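Local coordinates for protein tail component (Lactobacillus phage J-1, PDB 5LY8) that forms the second carbohydrate-binding module of an evolved phage distal tail protein, and probably recognises saccharide receptors on the Lactobacillus casei surface, at residues A[110-115]-A[168-173]; A[173-178]-A[233-238]. All coordinates share one frame; numbering follows the deposited sequence.

Contact 1: A[110-115]-A[168-173]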
loop_
_atom_site.group_PDB
_atom_site.type_symbol
_atom_site.label_atom_id
_atom_site.label_comp_id
_atom_site.label_asym_id
_atom_site.label_seq_id
_atom_site.Cartn_x
_atom_site.Cartn_y
_atom_site.Cartn_z
ATOM N N GLY A 110 -6.350 10.503 -7.582
ATOM C CA GLY A 110 -5.096 9.914 -7.144
ATOM C C GLY A 110 -5.326 8.536 -6.598
ATOM O O GLY A 110 -6.455 8.155 -6.295
ATOM N N ARG A 111 -4.245 7.779 -6.467
ATOM C CA ARG A 111 -4.290 6.417 -5.952
ATOM C C ARG A 111 -2.998 6.140 -5.226
ATOM O O ARG A 111 -1.940 6.608 -5.654
ATOM C CB ARG A 111 -4.445 5.416 -7.141
ATOM C CG ARG A 111 -4.277 3.947 -6.799
ATOM C CD ARG A 111 -4.431 3.079 -8.060
ATOM N NE ARG A 111 -4.498 1.654 -7.719
ATOM C CZ ARG A 111 -5.587 1.020 -7.336
ATOM N NH1 ARG A 111 -6.756 1.656 -7.294
ATOM N NH2 ARG A 111 -5.524 -0.247 -6.974
ATOM N N PHE A 112 -3.062 5.312 -4.168
ATOM C CA PHE A 112 -1.856 4.675 -3.658
ATOM C C PHE A 112 -2.105 3.203 -3.460
ATOM O O PHE A 112 -3.243 2.779 -3.240
ATOM C CB PHE A 112 -1.242 5.325 -2.403
ATOM C CG PHE A 112 -2.051 5.315 -1.138
ATOM C CD1 PHE A 112 -2.287 4.129 -0.451
ATOM C CD2 PHE A 112 -2.452 6.504 -0.547
ATOM C CE1 PHE A 112 -2.991 4.132 0.757
ATOM C CE2 PHE A 112 -3.100 6.505 0.690
ATOM C CZ PHE A 112 -3.345 5.324 1.343
ATOM N N GLU A 113 -1.027 2.426 -3.585
ATOM C CA GLU A 113 -1.002 1.001 -3.282
ATOM C C GLU A 113 0.126 0.722 -2.330
ATOM O O GLU A 113 1.252 1.185 -2.552
ATOM C CB GLU A 113 -0.801 0.144 -4.539
ATOM C CG GLU A 113 -1.962 0.202 -5.507
ATOM C CD GLU A 113 -1.789 -0.671 -6.730
ATOM O OE1 GLU A 113 -0.776 -1.414 -6.827
ATOM O OE2 GLU A 113 -2.679 -0.590 -7.616
ATOM N N PHE A 114 -0.159 -0.078 -1.296
ATOM C CA PHE A 114 0.852 -0.683 -0.434
ATOM C C PHE A 114 0.698 -2.187 -0.646
ATOM O O PHE A 114 -0.334 -2.775 -0.287
ATOM C CB PHE A 114 0.707 -0.277 1.029
ATOM C CG PHE A 114 1.035 1.186 1.234
ATOM C CD1 PHE A 114 2.326 1.645 1.072
ATOM C CD2 PHE A 114 0.043 2.103 1.531
ATOM C CE1 PHE A 114 2.631 3.008 1.228
ATOM C CE2 PHE A 114 0.349 3.468 1.706
ATOM C CZ PHE A 114 1.648 3.904 1.566
ATOM N N ASN A 115 1.713 -2.793 -1.285
ATOM C CA ASN A 115 1.660 -4.167 -1.753
ATOM C C ASN A 115 2.711 -5.044 -1.149
ATOM O O ASN A 115 3.850 -4.605 -0.947
ATOM C CB ASN A 115 1.894 -4.155 -3.289
ATOM C CG ASN A 115 0.847 -3.379 -4.035
ATOM O OD1 ASN A 115 -0.261 -3.199 -3.534
ATOM N ND2 ASN A 115 1.174 -2.880 -5.217
ATOM N N TYR A 168 -3.235 9.063 8.337
ATOM C CA TYR A 168 -3.731 7.702 8.458
ATOM C C TYR A 168 -2.588 6.711 8.501
ATOM O O TYR A 168 -1.528 6.962 7.910
ATOM C CB TYR A 168 -4.591 7.348 7.206
ATOM C CG TYR A 168 -5.917 8.074 7.120
ATOM C CD1 TYR A 168 -6.009 9.337 6.540
ATOM C CD2 TYR A 168 -7.072 7.517 7.664
ATOM C CE1 TYR A 168 -7.214 10.037 6.526
ATOM C CE2 TYR A 168 -8.290 8.177 7.586
ATOM C CZ TYR A 168 -8.348 9.441 7.045
ATOM O OH TYR A 168 -9.544 10.113 7.012
ATOM N N ASN A 169 -2.805 5.577 9.188
ATOM C CA ASN A 169 -1.900 4.439 9.088
ATOM C C ASN A 169 -2.588 3.397 8.221
ATOM O O ASN A 169 -3.668 2.917 8.573
ATOM C CB ASN A 169 -1.556 3.830 10.448
ATOM C CG ASN A 169 -0.461 4.571 11.164
ATOM O OD1 ASN A 169 -0.509 4.762 12.398
ATOM N ND2 ASN A 169 0.545 5.001 10.440
ATOM N N ALA A 170 -1.997 3.068 7.075
ATOM C CA ALA A 170 -2.488 2.009 6.190
ATOM C C ALA A 170 -1.744 0.751 6.582
ATOM O O ALA A 170 -0.506 0.719 6.558
ATOM C CB ALA A 170 -2.223 2.357 4.726
ATOM N N VAL A 171 -2.483 -0.289 7.004
ATOM C CA VAL A 171 -1.859 -1.470 7.568
ATOM C C VAL A 171 -2.352 -2.731 6.907
ATOM O O VAL A 171 -3.559 -2.890 6.661
ATOM C CB VAL A 171 -2.183 -1.542 9.090
ATOM C CG1 VAL A 171 -1.454 -2.709 9.753
ATOM C CG2 VAL A 171 -1.868 -0.224 9.801
ATOM N N ILE A 172 -1.424 -3.663 6.645
ATOM C CA ILE A 172 -1.768 -5.024 6.271
ATOM C C ILE A 172 -1.183 -5.930 7.359
ATOM O O ILE A 172 0.014 -5.830 7.666
ATOM C CB ILE A 172 -1.228 -5.461 4.896
ATOM C CG1 ILE A 172 -1.592 -4.450 3.810
ATOM C CG2 ILE A 172 -1.784 -6.856 4.559
ATOM C CD1 ILE A 172 -1.053 -4.851 2.461
ATOM N N THR A 173 -2.002 -6.787 7.958
ATOM C CA THR A 173 -1.532 -7.730 8.973
ATOM C C THR A 173 -1.969 -9.137 8.572
ATOM O O THR A 173 -3.044 -9.309 8.001
ATOM C CB THR A 173 -2.072 -7.371 10.381
ATOM O OG1 THR A 173 -1.864 -5.990 10.646
ATOM C CG2 THR A 173 -1.400 -8.158 11.490
#
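The rings of Phe-112 and Phe-114 converge on the methyl of Ala-170 across the interior of a beta-sandwich, Ile-172 meets the backbone of Phe-114, and no hydrogen bond joins the two strands. The axes of 110-115 and 168-173 approach to 8.6 Å and make an angle of 32°: sheet-on-sheet packing, not pairing within one sheet. Arg-111, the first residue with a large side chain, belongs to the other side of its strand. Arg-111 NE and NH2 grip Glu-113 OE2 side-on, each at 2.9 Å, with the oxygen in the guanidinium plane. Phe-112 turns inward, and its CE1 comes to 4.4 Å from Ala-170 CB, a loose apolar contact. At Glu-113 the strand again presents the face turned from the opposing sheet, itself buried: OE1 accepts a nearly straight bond (175°) from Asn-115 ND2, and the carboxylate also takes the backbone N-H groups of Ala-37 and Phe-38, which would be expected to favour its ionised form. Phe-114 packs more closely, ring carbons CD2 and CE2 lying 3.9 and 4.1 Å from Ala-170 CB; the small methyl thus serves both rings. The chi1 of -51° at Ile-172 sets CG1 beside the backbone N, and Ile-172 CD1 reaches to 3.5 Å from Phe-114 O. Strand 110-118 runs between strands 121-130 and 208-216, bonding to both through its backbone. Strand 166-175 lies in the opposing sheet beside 178-185 and 94-103, whose Val-100 also meets both phenylalanines, while Trp-226 meets the Phe-114 ring.

Contact 2: A[173-178]-A[233-238]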
loop_
_atom_site.group_PDB
_atom_site.type_symbol
_atom_site.label_atom_id
_atom_site.label_comp_id
_atom_site.label_asym_id
_atom_site.label_seq_id
_atom_site.Cartn_x
_atom_site.Cartn_y
_atom_site.Cartn_z
ATOM N N THR A 173 -2.002 -6.787 7.958
ATOM C CA THR A 173 -1.532 -7.730 8.973
ATOM C C THR A 173 -1.969 -9.137 8.572
ATOM O O THR A 173 -3.044 -9.309 8.001
ATOM C CB THR A 173 -2.072 -7.371 10.381
ATOM O OG1 THR A 173 -1.864 -5.990 10.646
ATOM C CG2 THR A 173 -1.400 -8.158 11.490
ATOM N N LYS A 174 -1.130 -10.140 8.883
ATOM C CA LYS A 174 -1.443 -11.546 8.669
ATOM C C LYS A 174 -1.346 -12.226 10.019
ATOM O O LYS A 174 -0.340 -12.087 10.717
ATOM C CB LYS A 174 -0.438 -12.171 7.705
ATOM C CG LYS A 174 -0.606 -13.669 7.531
ATOM C CD LYS A 174 0.421 -14.238 6.597
ATOM C CE LYS A 174 0.128 -15.675 6.290
ATOM N NZ LYS A 174 1.111 -16.213 5.310
ATOM N N MET A 175 -2.411 -12.969 10.380
ATOM C CA MET A 175 -2.499 -13.740 11.617
ATOM C C MET A 175 -3.040 -15.095 11.168
ATOM O O MET A 175 -4.262 -15.235 10.993
ATOM C CB MET A 175 -3.417 -13.036 12.637
ATOM C CG MET A 175 -2.922 -11.651 13.070
ATOM S SD MET A 175 -1.275 -11.676 13.835
ATOM C CE MET A 175 -1.670 -12.260 15.449
ATOM N N GLY A 176 -2.108 -15.992 10.798
ATOM C CA GLY A 176 -2.389 -17.310 10.221
ATOM C C GLY A 176 -3.113 -17.089 8.903
ATOM O O GLY A 176 -2.616 -16.398 8.012
ATOM N N ASP A 177 -4.342 -17.651 8.773
ATOM C CA ASP A 177 -5.169 -17.477 7.571
ATOM C C ASP A 177 -5.930 -16.149 7.501
ATOM O O ASP A 177 -6.513 -15.841 6.449
ATOM C CB ASP A 177 -6.192 -18.621 7.449
ATOM C CG ASP A 177 -5.615 -19.993 7.206
ATOM O OD1 ASP A 177 -4.633 -20.102 6.445
ATOM O OD2 ASP A 177 -6.214 -20.984 7.691
ATOM N N GLN A 178 -5.898 -15.335 8.567
ATOM C CA GLN A 178 -6.637 -14.085 8.582
ATOM C C GLN A 178 -5.801 -12.950 8.043
ATOM O O GLN A 178 -4.721 -12.667 8.583
ATOM C CB GLN A 178 -7.143 -13.714 9.994
ATOM C CG GLN A 178 -8.249 -14.634 10.503
ATOM C CD GLN A 178 -8.963 -14.109 11.721
ATOM O OE1 GLN A 178 -8.731 -12.993 12.212
ATOM N NE2 GLN A 178 -9.857 -14.934 12.239
ATOM N N TRP A 233 8.027 -8.970 11.119
ATOM C CA TRP A 233 7.541 -10.308 11.379
ATOM C C TRP A 233 7.064 -10.280 12.837
ATOM O O TRP A 233 7.739 -9.682 13.679
ATOM C CB TRP A 233 8.659 -11.337 11.247
ATOM C CG TRP A 233 9.141 -11.521 9.842
ATOM C CD1 TRP A 233 10.374 -11.207 9.355
ATOM C CD2 TRP A 233 8.398 -12.053 8.745
ATOM N NE1 TRP A 233 10.472 -11.593 8.042
ATOM C CE2 TRP A 233 9.277 -12.120 7.640
ATOM C CE3 TRP A 233 7.098 -12.559 8.605
ATOM C CZ2 TRP A 233 8.877 -12.605 6.390
ATOM C CZ3 TRP A 233 6.698 -13.013 7.357
ATOM C CH2 TRP A 233 7.582 -13.025 6.272
ATOM N N ILE A 234 5.919 -10.895 13.136
ATOM C CA ILE A 234 5.398 -10.892 14.504
ATOM C C ILE A 234 5.129 -12.319 14.976
ATOM O O ILE A 234 5.052 -13.248 14.159
ATOM C CB ILE A 234 4.187 -9.953 14.688
ATOM C CG1 ILE A 234 2.986 -10.456 13.888
ATOM C CG2 ILE A 234 4.539 -8.464 14.395
ATOM C CD1 ILE A 234 1.711 -9.626 13.991
ATOM N N ASN A 235 5.053 -12.500 16.308
ATOM C CA ASN A 235 4.830 -13.819 16.925
ATOM C C ASN A 235 5.908 -14.797 16.416
ATOM O O ASN A 235 5.577 -15.881 15.914
ATOM C CB ASN A 235 3.403 -14.342 16.608
ATOM C CG ASN A 235 2.305 -13.377 16.967
ATOM O OD1 ASN A 235 2.227 -12.850 18.086
ATOM N ND2 ASN A 235 1.442 -13.117 16.010
ATOM N N VAL A 236 7.193 -14.351 16.436
ATOM C CA VAL A 236 8.290 -15.176 15.911
ATOM C C VAL A 236 8.775 -16.059 17.042
ATOM O O VAL A 236 9.315 -15.551 18.041
ATOM C CB VAL A 236 9.488 -14.405 15.296
ATOM C CG1 VAL A 236 10.492 -15.387 14.669
ATOM C CG2 VAL A 236 9.039 -13.370 14.271
ATOM N N ASP A 237 8.679 -17.381 16.880
ATOM C CA ASP A 237 9.190 -18.301 17.914
ATOM C C ASP A 237 10.685 -18.196 18.079
ATOM O O ASP A 237 11.394 -18.066 17.146
ATOM C CB ASP A 237 8.914 -19.748 17.537
ATOM C CG ASP A 237 7.472 -20.128 17.613
ATOM O OD1 ASP A 237 6.683 -19.380 18.203
ATOM O OD2 ASP A 237 7.130 -21.220 17.107
ATOM N N TYR A 238 11.142 -18.323 19.312
ATOM C CA TYR A 238 12.569 -18.406 19.627
ATOM C C TYR A 238 12.717 -19.155 20.944
ATOM O O TYR A 238 11.805 -19.216 21.738
ATOM C CB TYR A 238 13.244 -17.031 19.655
ATOM C CG TYR A 238 12.991 -16.219 20.891
ATOM C CD1 TYR A 238 13.898 -16.207 21.935
ATOM C CD2 TYR A 238 11.845 -15.461 21.027
ATOM C CE1 TYR A 238 13.665 -15.479 23.091
ATOM C CE2 TYR A 238 11.605 -14.711 22.171
ATOM C CZ TYR A 238 12.521 -14.726 23.197
ATOM O OH TYR A 238 12.279 -14.016 24.327
#
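Two bends in the Met-175 chain, chi2 -59° and chi3 -78°, carry its thioether from strand 166-175 to Ile-234 and Asn-235 in the conformer described. This is one of two deposited, at a site that also touches a crystal neighbour, so every contact of this side chain is doubtful as evidence of a fixed position. On the other side, the chi1 of 66° at Ile-234 places CG1 between the backbone N and the carbonyl carbon, and an extended second torsion then sends CD1 out to meet the sulfur. In that conformer Met-175 SD lies 3.6 Å from Ile-234 CD1, and the two side chains cross at about a right angle, so the touch is local and not a run of parallel chains. Thr-173 CG2, likewise in one of two conformers, stands 4.3 Å from Ile-234 CD1. Asn-235 ND2 is 3.8 Å from Met-175 SD and still nearer to CE. The polar partner of ND2 is instead OD1 of Asn-93, a residue that also packs against Met-175. No hydrogen bond links the two segments, and the CA atoms of Met-175 and Ile-234 stand 8.9 Å apart, in keeping with the intervening strand 94-103, whose Phe-94 pairs with Lys-174 through the backbone. Beyond Met-175 the chain reverses tightly: Met-175 N to Gln-178 O and Gln-178 N to Met-175 O both measure 2.9 Å, and Gly-176 has the positive phi that a type II' turn requires at its second residue. The contact lies at one end of the antiparallel sheet, across inner strands 166-175, 94-103 and 223-238: a beta hairpin with a two-residue type II' turn joins strands 166-175 and 178-185, and Met-175 at its base meets the last strand where that strand turns a corner at Asn-235.

Contacts 1 and 2 follow one another along the chain and meet at Thr-173, which ends one segment and begins the next; their centres lie about 19 Å apart. Both draw on strand 166-175 of the six-stranded antiparallel sheet. In contact 1 that strand faces strand 110-118 of the other sheet, and the centre of the contact lies about 3 Å from that of the chain. Contact 2 is at the surface, its centre about 19 Å from that of the chain, and reaches over strand 94-103 to strand 223-238 of the same sheet. One strand therefore runs from the core of the sandwich to a hairpin at its end, consistent with the concanavalin-like fold of this carbohydrate-binding module.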